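Local structure of leucyl aminopeptidase (Trypanosoma brucei brucei, 5NTD) at residues 251-256 and 378-383; 357-362 and 480-485; 416-421 and 471-476; 450-455 and 464-469. The protein probably cleaves amino-terminal residues, leucine above all, from peptides as a manganese-dependent M17 aminopeptidase, and is held here with the inhibitor bestatin. All blocks are in the same frame, centred on the assembly; numbering follows the deposited sequence.

Interaction 1 (251-256 and 378-383); sequences RGYGGI and LGDGVF
Gly255 and Asp380 bring the two backbones closest, their CA atoms 6.0 Å apart, where the first turn of helix 254-260 meets the flank of helix 374-387. Asp380 does nearly all the work: its chi1 (-86°) sets CG opposite the carbonyl carbon, directing the carboxylate into the turn, where OD2 settles among the first amides. The bond from Ile256 N to Asp380 OD2, 2.9 Å, is nearly straight (158° at the hydrogen); the amide reaches the oxygen on its anti side, 34° out of the carboxylate plane. Gly255 N lies even nearer to Asp380 OD2, at 2.7 Å, but is badly angled and gives a weak bond. Gly255 has no side chain, and that lets the carboxylate come right up to the backbone. A negative group here faces the start of a helix, whose dipole would probably stabilise the charge.

Two side chains flank the acid. Ile256 CG2 touches Asp380 OD2 at 3.7 Å. The Tyr253 ring comes edge-on to Asp380 CB, its CD1 4.2 Å away, and stands almost perpendicular to the carboxylate. Tyr253 occupies the N-cap position and centres an inverse gamma turn, just after Gly252, the positive-phi residue of the Schellman motif that ends helix 246-250. Its OH goes on to His384 ND1.

Asp380 OD1 is taken by Lys360 N, so the carboxylate links helix 254-260, helix 374-387 and the loop after strand 356-358. Tyr253 and Ile256 both rest on Leu269 of strand 268-274, while Leu378 and Val382, further round helix 374-387, pack against strand 283-291.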
loop_
_atom_site.group_PDB
_atom_site.type_symbol
_atom_site.label_atom_id
_atom_site.label_comp_id
_atom_site.label_asym_id
_atom_site.label_seq_id
_atom_site.Cartn_x
_atom_site.Cartn_y
_atom_site.Cartn_z
ATOM N N ARG G 251 -11.097 33.379 23.058
ATOM C CA ARG G 251 -10.713 34.585 22.291
ATOM C C ARG G 251 -10.748 34.437 20.768
ATOM O O ARG G 251 -10.306 35.326 20.044
ATOM C CB ARG G 251 -9.355 35.044 22.742
ATOM C CG ARG G 251 -9.385 35.540 24.191
ATOM C CD ARG G 251 -8.009 35.914 24.722
ATOM N NE ARG G 251 -7.416 37.013 23.946
ATOM C CZ ARG G 251 -6.220 37.549 24.174
ATOM N NH1 ARG G 251 -5.767 38.508 23.376
ATOM N NH2 ARG G 251 -5.460 37.132 25.183
ATOM N N GLY G 252 -11.330 33.345 20.280
ATOM C CA GLY G 252 -11.648 33.193 18.833
ATOM C C GLY G 252 -10.528 32.640 17.981
ATOM O O GLY G 252 -10.632 32.614 16.765
ATOM N N TYR G 253 -9.474 32.155 18.621
ATOM C CA TYR G 253 -8.334 31.542 17.910
ATOM C C TYR G 253 -8.586 30.053 17.638
ATOM O O TYR G 253 -7.886 29.166 18.137
ATOM C CB TYR G 253 -7.036 31.728 18.694
ATOM C CG TYR G 253 -6.586 33.175 18.750
ATOM C CD1 TYR G 253 -5.767 33.709 17.761
ATOM C CD2 TYR G 253 -6.963 34.008 19.825
ATOM C CE1 TYR G 253 -5.325 35.035 17.834
ATOM C CE2 TYR G 253 -6.544 35.340 19.895
ATOM C CZ TYR G 253 -5.726 35.847 18.895
ATOM O OH TYR G 253 -5.347 37.156 18.909
ATOM N N GLY G 254 -9.607 29.816 16.841
ATOM C CA GLY G 254 -10.139 28.466 16.608
ATOM C C GLY G 254 -9.163 27.539 15.908
ATOM O O GLY G 254 -9.194 26.315 16.111
ATOM N N GLY G 255 -8.287 28.112 15.105
ATOM C CA GLY G 255 -7.320 27.303 14.338
ATOM C C GLY G 255 -6.270 26.632 15.182
ATOM O O GLY G 255 -6.205 25.426 15.304
ATOM N N ILE G 256 -5.489 27.445 15.859
ATOM C CA ILE G 256 -4.474 26.926 16.775
ATOM C C ILE G 256 -5.098 26.148 17.938
ATOM O O ILE G 256 -4.542 25.157 18.399
ATOM C CB ILE G 256 -3.468 28.016 17.273
ATOM C CG1 ILE G 256 -2.392 27.377 18.133
ATOM C CG2 ILE G 256 -4.167 29.141 18.021
ATOM C CD1 ILE G 256 -1.186 28.263 18.345
ATOM N N LEU G 378 -0.850 28.727 11.441
ATOM C CA LEU G 378 -0.269 29.930 10.870
ATOM C C LEU G 378 -1.321 30.943 10.476
ATOM O O LEU G 378 -1.082 32.153 10.485
ATOM C CB LEU G 378 0.606 29.584 9.661
ATOM C CG LEU G 378 1.892 28.832 9.991
ATOM C CD1 LEU G 378 2.497 28.238 8.739
ATOM C CD2 LEU G 378 2.899 29.753 10.671
ATOM N N GLY G 379 -2.470 30.450 10.068
ATOM C CA GLY G 379 -3.599 31.349 9.711
ATOM C C GLY G 379 -4.006 32.238 10.887
ATOM O O GLY G 379 -4.216 33.440 10.757
ATOM N N ASP G 380 -4.067 31.628 12.046
ATOM C CA ASP G 380 -4.334 32.365 13.286
ATOM C C ASP G 380 -3.151 33.294 13.648
ATOM O O ASP G 380 -3.338 34.403 14.089
ATOM C CB ASP G 380 -4.648 31.412 14.429
ATOM C CG ASP G 380 -6.122 31.026 14.469
ATOM O OD1 ASP G 380 -6.931 31.623 13.720
ATOM O OD2 ASP G 380 -6.487 30.162 15.298
ATOM N N GLY G 381 -1.945 32.794 13.445
ATOM C CA GLY G 381 -0.702 33.552 13.689
ATOM C C GLY G 381 -0.602 34.832 12.874
ATOM O O GLY G 381 -0.367 35.891 13.416
ATOM N N VAL G 382 -0.825 34.736 11.583
ATOM C CA VAL G 382 -0.705 35.918 10.694
ATOM C C VAL G 382 -1.859 36.891 10.880
ATOM O O VAL G 382 -1.681 38.097 10.766
ATOM C CB VAL G 382 -0.546 35.586 9.197
ATOM C CG1 VAL G 382 0.679 34.725 8.979
ATOM C CG2 VAL G 382 -1.784 34.918 8.623
ATOM N N PHE G 383 -3.039 36.374 11.197
ATOM C CA PHE G 383 -4.170 37.274 11.523
ATOM C C PHE G 383 -3.870 38.036 12.821
ATOM O O PHE G 383 -4.061 39.245 12.889
ATOM C CB PHE G 383 -5.502 36.599 11.683
ATOM C CG PHE G 383 -6.632 37.585 11.801
ATOM C CD1 PHE G 383 -7.185 38.180 10.659
ATOM C CD2 PHE G 383 -7.114 37.978 13.047
ATOM C CE1 PHE G 383 -8.242 39.114 10.764
ATOM C CE2 PHE G 383 -8.155 38.896 13.149
ATOM C CZ PHE G 383 -8.711 39.471 12.014
#

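Interaction 2 (357-362 and 480-485); sequences IVMKSG and TTHLSP
Met359 lays its side chain across the imidazole of His482, and each atom from CB outward can be placed against that ring. CB stands 4.1 Å from His482 ND1. CG comes closer, 3.6 Å from His482 CE1, at the near rim of the ring. The chain then bends twice, at chi2 (-74°) and chi3 (-75°), folding back over the imidazole instead of running past it. SD is consequently held above the face at some distance, 4.9 Å from the His482 ring centroid. The terminal methyl completes the curl: Met359 CE sits 3.8 Å from the centroid of the His482 ring and only 5° off its normal, a CH-pi contact squarely over the middle.

At its edge the imidazole has a polar partner. Ser361 OG and His482 ND1 share a hydrogen bond of 2.8 Å, with the hydroxyl near the ring plane, which limits rotation of the ring under the methyl. Ser361 OG also accepts from Lys363 N. The type I turn from Met359 to Gly362 brings Met359 and Ser361 to the same imidazole, one over the face and one at the rim.

His482 follows helix 471-480 and makes ring contact with Phe478 of that helix. Its side chain also touches Val365 of strand 364-366 and Met460 of strand 460-461, two members of a small three-stranded sheet, while Ser361 reaches Phe383 on helix 374-387.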
loop_
_atom_site.group_PDB
_atom_site.type_symbol
_atom_site.label_atom_id
_atom_site.label_comp_id
_atom_site.label_asym_id
_atom_site.label_seq_id
_atom_site.Cartn_x
_atom_site.Cartn_y
_atom_site.Cartn_z
ATOM N N ILE G 357 -13.755 24.698 11.546
ATOM C CA ILE G 357 -13.078 25.644 12.460
ATOM C C ILE G 357 -13.479 27.080 12.163
ATOM O O ILE G 357 -13.550 27.498 11.008
ATOM C CB ILE G 357 -11.548 25.557 12.288
ATOM C CG1 ILE G 357 -11.043 24.241 12.849
ATOM C CG2 ILE G 357 -10.831 26.723 12.968
ATOM C CD1 ILE G 357 -9.616 23.939 12.393
ATOM N N VAL G 358 -13.757 27.829 13.216
ATOM C CA VAL G 358 -13.926 29.293 13.078
ATOM C C VAL G 358 -12.582 29.948 13.421
ATOM O O VAL G 358 -12.165 29.988 14.572
ATOM C CB VAL G 358 -15.046 29.871 13.955
ATOM C CG1 VAL G 358 -15.253 31.356 13.623
ATOM C CG2 VAL G 358 -16.346 29.113 13.741
ATOM N N MET G 359 -11.908 30.407 12.384
ATOM C CA MET G 359 -10.568 30.990 12.536
ATOM C C MET G 359 -10.687 32.366 13.205
ATOM O O MET G 359 -11.749 32.970 13.210
ATOM C CB MET G 359 -9.884 31.157 11.177
ATOM C CG MET G 359 -9.698 29.849 10.384
ATOM S SD MET G 359 -8.388 28.819 11.073
ATOM C CE MET G 359 -6.954 29.729 10.490
ATOM N N LYS G 360 -9.593 32.830 13.769
ATOM C CA LYS G 360 -9.540 34.192 14.346
ATOM C C LYS G 360 -9.878 35.257 13.324
ATOM O O LYS G 360 -10.550 36.227 13.631
ATOM C CB LYS G 360 -8.189 34.497 14.939
ATOM C CG LYS G 360 -8.126 35.851 15.635
ATOM C CD LYS G 360 -9.023 35.921 16.838
ATOM C CE LYS G 360 -9.017 37.360 17.377
ATOM N NZ LYS G 360 -9.852 37.486 18.600
ATOM N N SER G 361 -9.516 35.012 12.082
ATOM C CA SER G 361 -9.910 35.881 10.962
ATOM C C SER G 361 -11.420 36.014 10.750
ATOM O O SER G 361 -11.859 36.852 9.974
ATOM C CB SER G 361 -9.283 35.392 9.669
ATOM O OG SER G 361 -9.891 34.172 9.240
ATOM N N GLY G 362 -12.192 35.127 11.350
ATOM C CA GLY G 362 -13.671 35.033 11.120
ATOM C C GLY G 362 -14.065 34.066 10.006
ATOM O O GLY G 362 -15.235 33.755 9.811
ATOM N N THR G 480 -2.480 33.164 3.420
ATOM C CA THR G 480 -2.791 34.542 3.000
ATOM C C THR G 480 -4.268 34.906 3.180
ATOM O O THR G 480 -4.583 36.049 3.460
ATOM C CB THR G 480 -2.373 34.884 1.558
ATOM O OG1 THR G 480 -3.136 34.138 0.617
ATOM C CG2 THR G 480 -0.913 34.588 1.371
ATOM N N THR G 481 -5.152 33.922 3.062
ATOM C CA THR G 481 -6.593 34.178 3.205
ATOM C C THR G 481 -6.940 34.659 4.620
ATOM O O THR G 481 -8.012 35.201 4.833
ATOM C CB THR G 481 -7.478 32.960 2.891
ATOM O OG1 THR G 481 -7.303 31.948 3.898
ATOM C CG2 THR G 481 -7.173 32.403 1.497
ATOM N N HIS G 482 -6.034 34.443 5.554
ATOM C CA HIS G 482 -6.246 34.862 6.956
ATOM C C HIS G 482 -5.471 36.120 7.390
ATOM O O HIS G 482 -5.447 36.490 8.549
ATOM C CB HIS G 482 -5.956 33.703 7.863
ATOM C CG HIS G 482 -6.789 32.524 7.522
ATOM N ND1 HIS G 482 -8.159 32.497 7.723
ATOM C CD2 HIS G 482 -6.475 31.377 6.882
ATOM C CE1 HIS G 482 -8.639 31.358 7.269
ATOM N NE2 HIS G 482 -7.639 30.656 6.761
ATOM N N LEU G 483 -4.853 36.778 6.425
ATOM C CA LEU G 483 -4.245 38.103 6.656
ATOM C C LEU G 483 -5.367 39.095 6.897
ATOM O O LEU G 483 -6.417 39.024 6.259
ATOM C CB LEU G 483 -3.423 38.571 5.456
ATOM C CG LEU G 483 -2.125 37.778 5.228
ATOM C CD1 LEU G 483 -1.563 38.015 3.858
ATOM C CD2 LEU G 483 -1.102 38.119 6.306
ATOM N N SER G 484 -5.160 39.988 7.849
ATOM C CA SER G 484 -6.149 41.066 8.104
ATOM C C SER G 484 -6.294 41.970 6.891
ATOM O O SER G 484 -5.311 42.232 6.217
ATOM C CB SER G 484 -5.725 41.917 9.289
ATOM O OG SER G 484 -6.652 42.983 9.513
ATOM N N PRO G 485 -7.518 42.441 6.604
ATOM C CA PRO G 485 -7.708 43.495 5.599
ATOM C C PRO G 485 -6.954 44.811 5.908
ATOM O O PRO G 485 -6.608 45.545 5.005
ATOM C CB PRO G 485 -9.208 43.753 5.648
ATOM C CG PRO G 485 -9.805 42.534 6.239
ATOM C CD PRO G 485 -8.792 41.990 7.179
#

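Interaction 3 (416-421 and 471-476); sequences GLYVNE and GVSCAG
Helix 471-480 packs on one side of the large mixed sheet of the catalytic domain, and Tyr418 of strand 415-419 meets it at Ser473 and Gly476, one helical turn apart. The CA atoms of Tyr418 and Ser473 are 6.1 Å apart. The tyrosine leaves the strand toward the helix with CG opposite its own backbone N (chi1 177°), which lays the ring against the helix backbone. Ser473 O lies over one face, 3.5 Å from Tyr418 CE1 and displaced toward the rim; Ser473 CB adds an aliphatic touch 3.9 Å from Tyr418 CD1. One turn on, Gly476 C is 3.6 Å from Tyr418 CE2. Gly476 CA makes an off-centre CH-pi contact, 4.3 Å from the Tyr418 ring centroid and 28° off the normal. Gly476 has no side chain, so the ring can lie close against the main chain there.

No hydrogen bond crosses this interface, and the serine hydroxyl is used for something else: Ser473 OG binds Leu443 O. Strand 415-419 runs between strands 439-441 and 490-495, and its Leu417 and Val419 side chains pack on helix 422-435, so helices cover the strand from both sides in the alpha/beta/alpha manner of this family. Tyr444 meets the Tyr418 ring as well, with the planes inclined by about 50°. A neighbouring subunit comes up to both segments, where its Arg113 binds Val419 O and its backbone bonds to Gly471.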
loop_
_atom_site.group_PDB
_atom_site.type_symbol
_atom_site.label_atom_id
_atom_site.label_comp_id
_atom_site.label_asym_id
_atom_site.label_seq_id
_atom_site.Cartn_x
_atom_site.Cartn_y
_atom_site.Cartn_z
ATOM N N GLY G 416 11.605 27.187 0.245
ATOM C CA GLY G 416 10.700 27.707 -0.785
ATOM C C GLY G 416 10.077 29.028 -0.347
ATOM O O GLY G 416 9.607 29.142 0.771
ATOM N N LEU G 417 10.042 29.977 -1.258
ATOM C CA LEU G 417 9.402 31.269 -1.015
ATOM C C LEU G 417 8.119 31.495 -1.816
ATOM O O LEU G 417 8.129 31.480 -3.038
ATOM C CB LEU G 417 10.360 32.420 -1.329
ATOM C CG LEU G 417 11.703 32.431 -0.604
ATOM C CD1 LEU G 417 12.485 33.679 -1.006
ATOM C CD2 LEU G 417 11.525 32.373 0.901
ATOM N N TYR G 418 7.045 31.784 -1.095
ATOM C CA TYR G 418 5.782 32.208 -1.699
ATOM C C TYR G 418 5.551 33.648 -1.236
ATOM O O TYR G 418 5.313 33.884 -0.046
ATOM C CB TYR G 418 4.646 31.284 -1.236
ATOM C CG TYR G 418 3.266 31.640 -1.717
ATOM C CD1 TYR G 418 2.804 31.181 -2.968
ATOM C CD2 TYR G 418 2.384 32.375 -0.915
ATOM C CE1 TYR G 418 1.528 31.499 -3.415
ATOM C CE2 TYR G 418 1.108 32.706 -1.366
ATOM C CZ TYR G 418 0.682 32.253 -2.599
ATOM O OH TYR G 418 -0.590 32.555 -3.048
ATOM N N VAL G 419 5.621 34.575 -2.160
ATOM C CA VAL G 419 5.703 35.980 -1.829
ATOM C C VAL G 419 4.779 36.834 -2.697
ATOM O O VAL G 419 4.781 36.710 -3.912
ATOM C CB VAL G 419 7.143 36.501 -1.991
ATOM C CG1 VAL G 419 7.325 37.854 -1.294
ATOM C CG2 VAL G 419 8.137 35.511 -1.398
ATOM N N ASN G 420 4.038 37.726 -2.061
ATOM C CA ASN G 420 3.065 38.555 -2.807
ATOM C C ASN G 420 3.640 39.759 -3.569
ATOM O O ASN G 420 2.957 40.373 -4.339
ATOM C CB ASN G 420 1.932 39.024 -1.911
ATOM C CG ASN G 420 2.379 40.047 -0.924
ATOM O OD1 ASN G 420 3.575 40.212 -0.675
ATOM N ND2 ASN G 420 1.445 40.724 -0.341
ATOM N N GLU G 421 4.906 40.048 -3.369
ATOM C CA GLU G 421 5.599 41.193 -4.047
ATOM C C GLU G 421 6.970 40.781 -4.542
ATOM O O GLU G 421 7.696 40.146 -3.812
ATOM C CB GLU G 421 5.777 42.348 -3.095
ATOM C CG GLU G 421 4.456 42.982 -2.708
ATOM C CD GLU G 421 4.603 44.201 -1.821
ATOM O OE1 GLU G 421 5.760 44.572 -1.481
ATOM O OE2 GLU G 421 3.537 44.788 -1.475
ATOM N N GLY G 471 1.729 22.554 -4.801
ATOM C CA GLY G 471 1.433 22.283 -3.399
ATOM C C GLY G 471 2.097 23.220 -2.398
ATOM O O GLY G 471 1.541 23.523 -1.368
ATOM N N VAL G 472 3.312 23.630 -2.686
ATOM C CA VAL G 472 4.021 24.554 -1.788
ATOM C C VAL G 472 3.242 25.876 -1.814
ATOM O O VAL G 472 3.013 26.495 -0.799
ATOM C CB VAL G 472 5.464 24.818 -2.202
ATOM C CG1 VAL G 472 6.161 25.636 -1.118
ATOM C CG2 VAL G 472 6.234 23.531 -2.428
ATOM N N SER G 473 2.862 26.268 -3.025
ATOM C CA SER G 473 2.194 27.529 -3.270
ATOM C C SER G 473 0.818 27.574 -2.621
ATOM O O SER G 473 0.441 28.541 -1.955
ATOM C CB SER G 473 2.085 27.790 -4.759
ATOM O OG SER G 473 3.356 27.714 -5.399
ATOM N N CYS G 474 0.062 26.523 -2.833
ATOM C CA CYS G 474 -1.315 26.434 -2.295
ATOM C C CYS G 474 -1.343 26.505 -0.765
ATOM O O CYS G 474 -2.209 27.147 -0.193
ATOM C CB CYS G 474 -2.029 25.163 -2.771
ATOM S SG CYS G 474 -2.573 25.276 -4.488
ATOM N N ALA G 475 -0.389 25.873 -0.109
ATOM C CA ALA G 475 -0.301 25.975 1.367
ATOM C C ALA G 475 -0.057 27.432 1.795
ATOM O O ALA G 475 -0.630 27.930 2.753
ATOM C CB ALA G 475 0.772 25.076 1.922
ATOM N N GLY G 476 0.788 28.108 1.037
ATOM C CA GLY G 476 1.050 29.534 1.260
ATOM C C GLY G 476 -0.205 30.345 1.047
ATOM O O GLY G 476 -0.582 31.177 1.869
#

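Interaction 4 (450-455 and 464-469); sequences EPEFKS and MERRDN. With BES (2-(3-amino-2-hydroxy-4-phenyl-butyrylamino)-4-methyl-pentanoic acid), chain B.
Glu452 is the hub of this contact, spreading carboxylate and carbonyl over segment 464-469. The Glu452 side chain bends at chi2 (-66°) to present OE2 to three donors. Arg466 comes side-on, NE on the syn lone pair of Glu452 OE2 at 2.8 Å and NH2 converging on the same OE2 at 3.1 Å, in a nearly coplanar salt bridge (planes 26° apart). Asn469 ND2 reaches Glu452 OE2 from the anti side, also at 2.8 Å. Glu452 OE1 takes Arg466 N at 2.8 Å, and Glu452 O accepts Glu465 N at 3.0 Å. Met464 CA makes a CA-H...O contact with Glu452 O (3.4 Å), and its CB lies alongside Glu452 CB.

These bonds draw together the two arms of a loop between helices 446-449 and 471-480, with the short strand 460-461 at its turn. Met464 lies beside Phe453 and points the same way, its CG 3.8 Å from Phe453 CZ; both also touch Cys474 and Arg375.

From this loop Arg467 extends to bestatin: NH1 is 3.5 Å from BES C14, and the isobutyl carbon C16 lies over a face of the guanidinium. Asp468 forms a salt bridge with Arg412 of a neighbouring subunit.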
loop_
_atom_site.group_PDB
_atom_site.type_symbol
_atom_site.label_atom_id
_atom_site.label_comp_id
_atom_site.label_asym_id
_atom_site.label_seq_id
_atom_site.Cartn_x
_atom_site.Cartn_y
_atom_site.Cartn_z
ATOM N N GLU G 450 -6.628 29.456 -5.415
ATOM C CA GLU G 450 -7.925 29.691 -4.754
ATOM C C GLU G 450 -8.992 28.598 -4.998
ATOM O O GLU G 450 -9.602 28.140 -4.053
ATOM C CB GLU G 450 -8.459 31.052 -5.167
ATOM C CG GLU G 450 -9.759 31.456 -4.524
ATOM C CD GLU G 450 -10.271 32.763 -5.094
ATOM O OE1 GLU G 450 -9.568 33.428 -5.927
ATOM O OE2 GLU G 450 -11.420 33.116 -4.704
ATOM N N PRO G 451 -9.209 28.190 -6.247
ATOM C CA PRO G 451 -10.241 27.166 -6.514
ATOM C C PRO G 451 -9.990 25.813 -5.860
ATOM O O PRO G 451 -10.928 25.042 -5.658
ATOM C CB PRO G 451 -10.212 27.009 -8.038
ATOM C CG PRO G 451 -9.448 28.175 -8.553
ATOM C CD PRO G 451 -8.505 28.579 -7.470
ATOM N N GLU G 452 -8.743 25.542 -5.508
ATOM C CA GLU G 452 -8.403 24.267 -4.864
ATOM C C GLU G 452 -8.989 24.098 -3.466
ATOM O O GLU G 452 -9.075 22.983 -2.956
ATOM C CB GLU G 452 -6.894 24.077 -4.787
ATOM C CG GLU G 452 -6.243 23.883 -6.154
ATOM C CD GLU G 452 -6.662 22.597 -6.849
ATOM O OE1 GLU G 452 -7.236 21.709 -6.196
ATOM O OE2 GLU G 452 -6.405 22.478 -8.060
ATOM N N PHE G 453 -9.414 25.199 -2.874
ATOM C CA PHE G 453 -9.889 25.172 -1.499
ATOM C C PHE G 453 -11.414 25.344 -1.352
ATOM O O PHE G 453 -11.880 25.673 -0.270
ATOM C CB PHE G 453 -9.122 26.221 -0.661
ATOM C CG PHE G 453 -7.677 25.895 -0.484
ATOM C CD1 PHE G 453 -7.265 24.977 0.458
ATOM C CD2 PHE G 453 -6.717 26.489 -1.282
ATOM C CE1 PHE G 453 -5.916 24.660 0.607
ATOM C CE2 PHE G 453 -5.374 26.189 -1.133
ATOM C CZ PHE G 453 -4.970 25.277 -0.185
ATOM N N LYS G 454 -12.158 25.116 -2.420
ATOM C CA LYS G 454 -13.634 25.271 -2.389
ATOM C C LYS G 454 -14.205 24.239 -1.395
ATOM O O LYS G 454 -13.760 23.097 -1.334
ATOM C CB LYS G 454 -14.300 25.184 -3.782
ATOM N N SER G 455 -15.164 24.685 -0.605
ATOM C CA SER G 455 -15.867 23.845 0.370
ATOM C C SER G 455 -17.370 23.944 0.155
ATOM O O SER G 455 -17.882 25.001 -0.151
ATOM C CB SER G 455 -15.508 24.278 1.794
ATOM O OG SER G 455 -16.339 23.675 2.764
ATOM N N MET G 464 -6.034 21.066 -0.599
ATOM C CA MET G 464 -6.323 21.134 -2.055
ATOM C C MET G 464 -7.101 19.902 -2.530
ATOM O O MET G 464 -6.791 18.804 -2.153
ATOM C CB MET G 464 -5.049 21.213 -2.872
ATOM C CG MET G 464 -4.106 22.328 -2.464
ATOM S SD MET G 464 -2.440 21.620 -2.322
ATOM C CE MET G 464 -2.641 21.104 -0.588
ATOM N N GLU G 465 -8.103 20.143 -3.348
ATOM C CA GLU G 465 -8.821 19.084 -4.066
ATOM C C GLU G 465 -7.849 18.266 -4.926
ATOM O O GLU G 465 -7.862 17.056 -4.891
ATOM C CB GLU G 465 -9.943 19.675 -4.940
ATOM C CG GLU G 465 -10.772 18.698 -5.785
ATOM C CD GLU G 465 -11.376 17.538 -4.988
ATOM O OE1 GLU G 465 -11.621 17.675 -3.772
ATOM O OE2 GLU G 465 -11.599 16.456 -5.573
ATOM N N ARG G 466 -6.964 18.958 -5.617
ATOM C CA ARG G 466 -5.897 18.323 -6.419
ATOM C C ARG G 466 -4.512 18.659 -5.833
ATOM O O ARG G 466 -4.090 19.802 -5.829
ATOM C CB ARG G 466 -5.956 18.773 -7.879
ATOM C CG ARG G 466 -7.327 18.602 -8.502
ATOM C CD ARG G 466 -7.404 19.114 -9.922
ATOM N NE ARG G 466 -7.168 20.553 -10.017
ATOM C CZ ARG G 466 -7.215 21.268 -11.141
ATOM N NH1 ARG G 466 -7.500 20.704 -12.312
ATOM N NH2 ARG G 466 -6.971 22.570 -11.108
ATOM N N ARG G 467 -3.807 17.638 -5.377
ATOM C CA ARG G 467 -2.526 17.817 -4.667
ATOM C C ARG G 467 -1.329 17.982 -5.616
ATOM O O ARG G 467 -0.233 18.367 -5.214
ATOM C CB ARG G 467 -2.297 16.675 -3.687
ATOM C CG ARG G 467 -3.429 16.550 -2.642
ATOM C CD ARG G 467 -3.015 16.335 -1.178
ATOM N NE ARG G 467 -3.134 14.987 -0.578
ATOM C CZ ARG G 467 -2.284 14.437 0.294
ATOM N NH1 ARG G 467 -1.138 15.031 0.633
ATOM N NH2 ARG G 467 -2.563 13.225 0.784
ATOM N N ASP G 468 -1.580 17.745 -6.889
ATOM C CA ASP G 468 -0.566 17.963 -7.936
ATOM C C ASP G 468 -0.698 19.315 -8.695
ATOM O O ASP G 468 -0.503 19.400 -9.913
ATOM C CB ASP G 468 -0.605 16.806 -8.930
ATOM C CG ASP G 468 -1.992 16.586 -9.542
ATOM O OD1 ASP G 468 -2.892 17.457 -9.472
ATOM O OD2 ASP G 468 -2.174 15.489 -10.080
ATOM N N ASN G 469 -1.068 20.346 -7.965
ATOM C CA ASN G 469 -1.288 21.682 -8.524
ATOM C C ASN G 469 -0.613 22.802 -7.713
ATOM O O ASN G 469 -1.278 23.664 -7.139
ATOM C CB ASN G 469 -2.778 21.971 -8.668
ATOM C CG ASN G 469 -3.054 23.165 -9.550
ATOM O OD1 ASN G 469 -2.217 23.596 -10.334
ATOM N ND2 ASN G 469 -4.248 23.731 -9.398
HETATM N N2 BES B . 4.939 19.068 9.151
HETATM C C1 BES B . 4.494 18.433 7.913
HETATM C C6 BES B . 5.383 18.776 6.692
HETATM C C7 BES B . 6.653 17.992 6.509
HETATM C C8 BES B . 7.817 18.359 7.168
HETATM C C12 BES B . 6.701 16.916 5.632
HETATM C C9 BES B . 8.996 17.639 6.990
HETATM C C11 BES B . 7.886 16.186 5.453
HETATM C C10 BES B . 9.034 16.540 6.136
HETATM C C2 BES B . 3.030 18.875 7.700
HETATM O O2 BES B . 2.302 19.151 8.936
HETATM C C3 BES B . 2.311 17.757 7.004
HETATM O O3 BES B . 1.812 16.912 7.784
HETATM N N1 BES B . 2.279 17.877 5.667
HETATM C C4 BES B . 1.655 16.959 4.762
HETATM C C13 BES B . 0.213 17.351 4.461
HETATM C C14 BES B . -0.631 16.247 3.825
HETATM C C15 BES B . -0.543 14.858 4.444
HETATM C C16 BES B . -2.088 16.637 3.878
HETATM C C5 BES B . 2.378 16.923 3.458
HETATM O O1 BES B . 2.527 15.824 2.923
HETATM O O4 BES B . 2.790 17.969 2.950
#

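How the interactions relate
Interactions 1 and 2 are neighbours, with centres about 7 Å apart, and touch directly: Arg251 O meets Lys360 NZ at 2.6 Å, and Phe383 CB of helix 374-387 packs on His482 O at 3.1 Å. Helix 471-480 connects the others, since interaction 3 uses its start and interaction 2 the residues at and just after its end, where Thr480 CG2 lies 3.9 Å from Tyr418 CE2. Interaction 4 packs on the first turns of this helix, with Cys474 O 3.3 Å from Phe453 CZ. It alone reaches the inhibitor, through Arg467; the nearest side chain in interaction 1 is about 13 Å from bestatin. Interactions 3 and 4 both border the same neighbouring subunit.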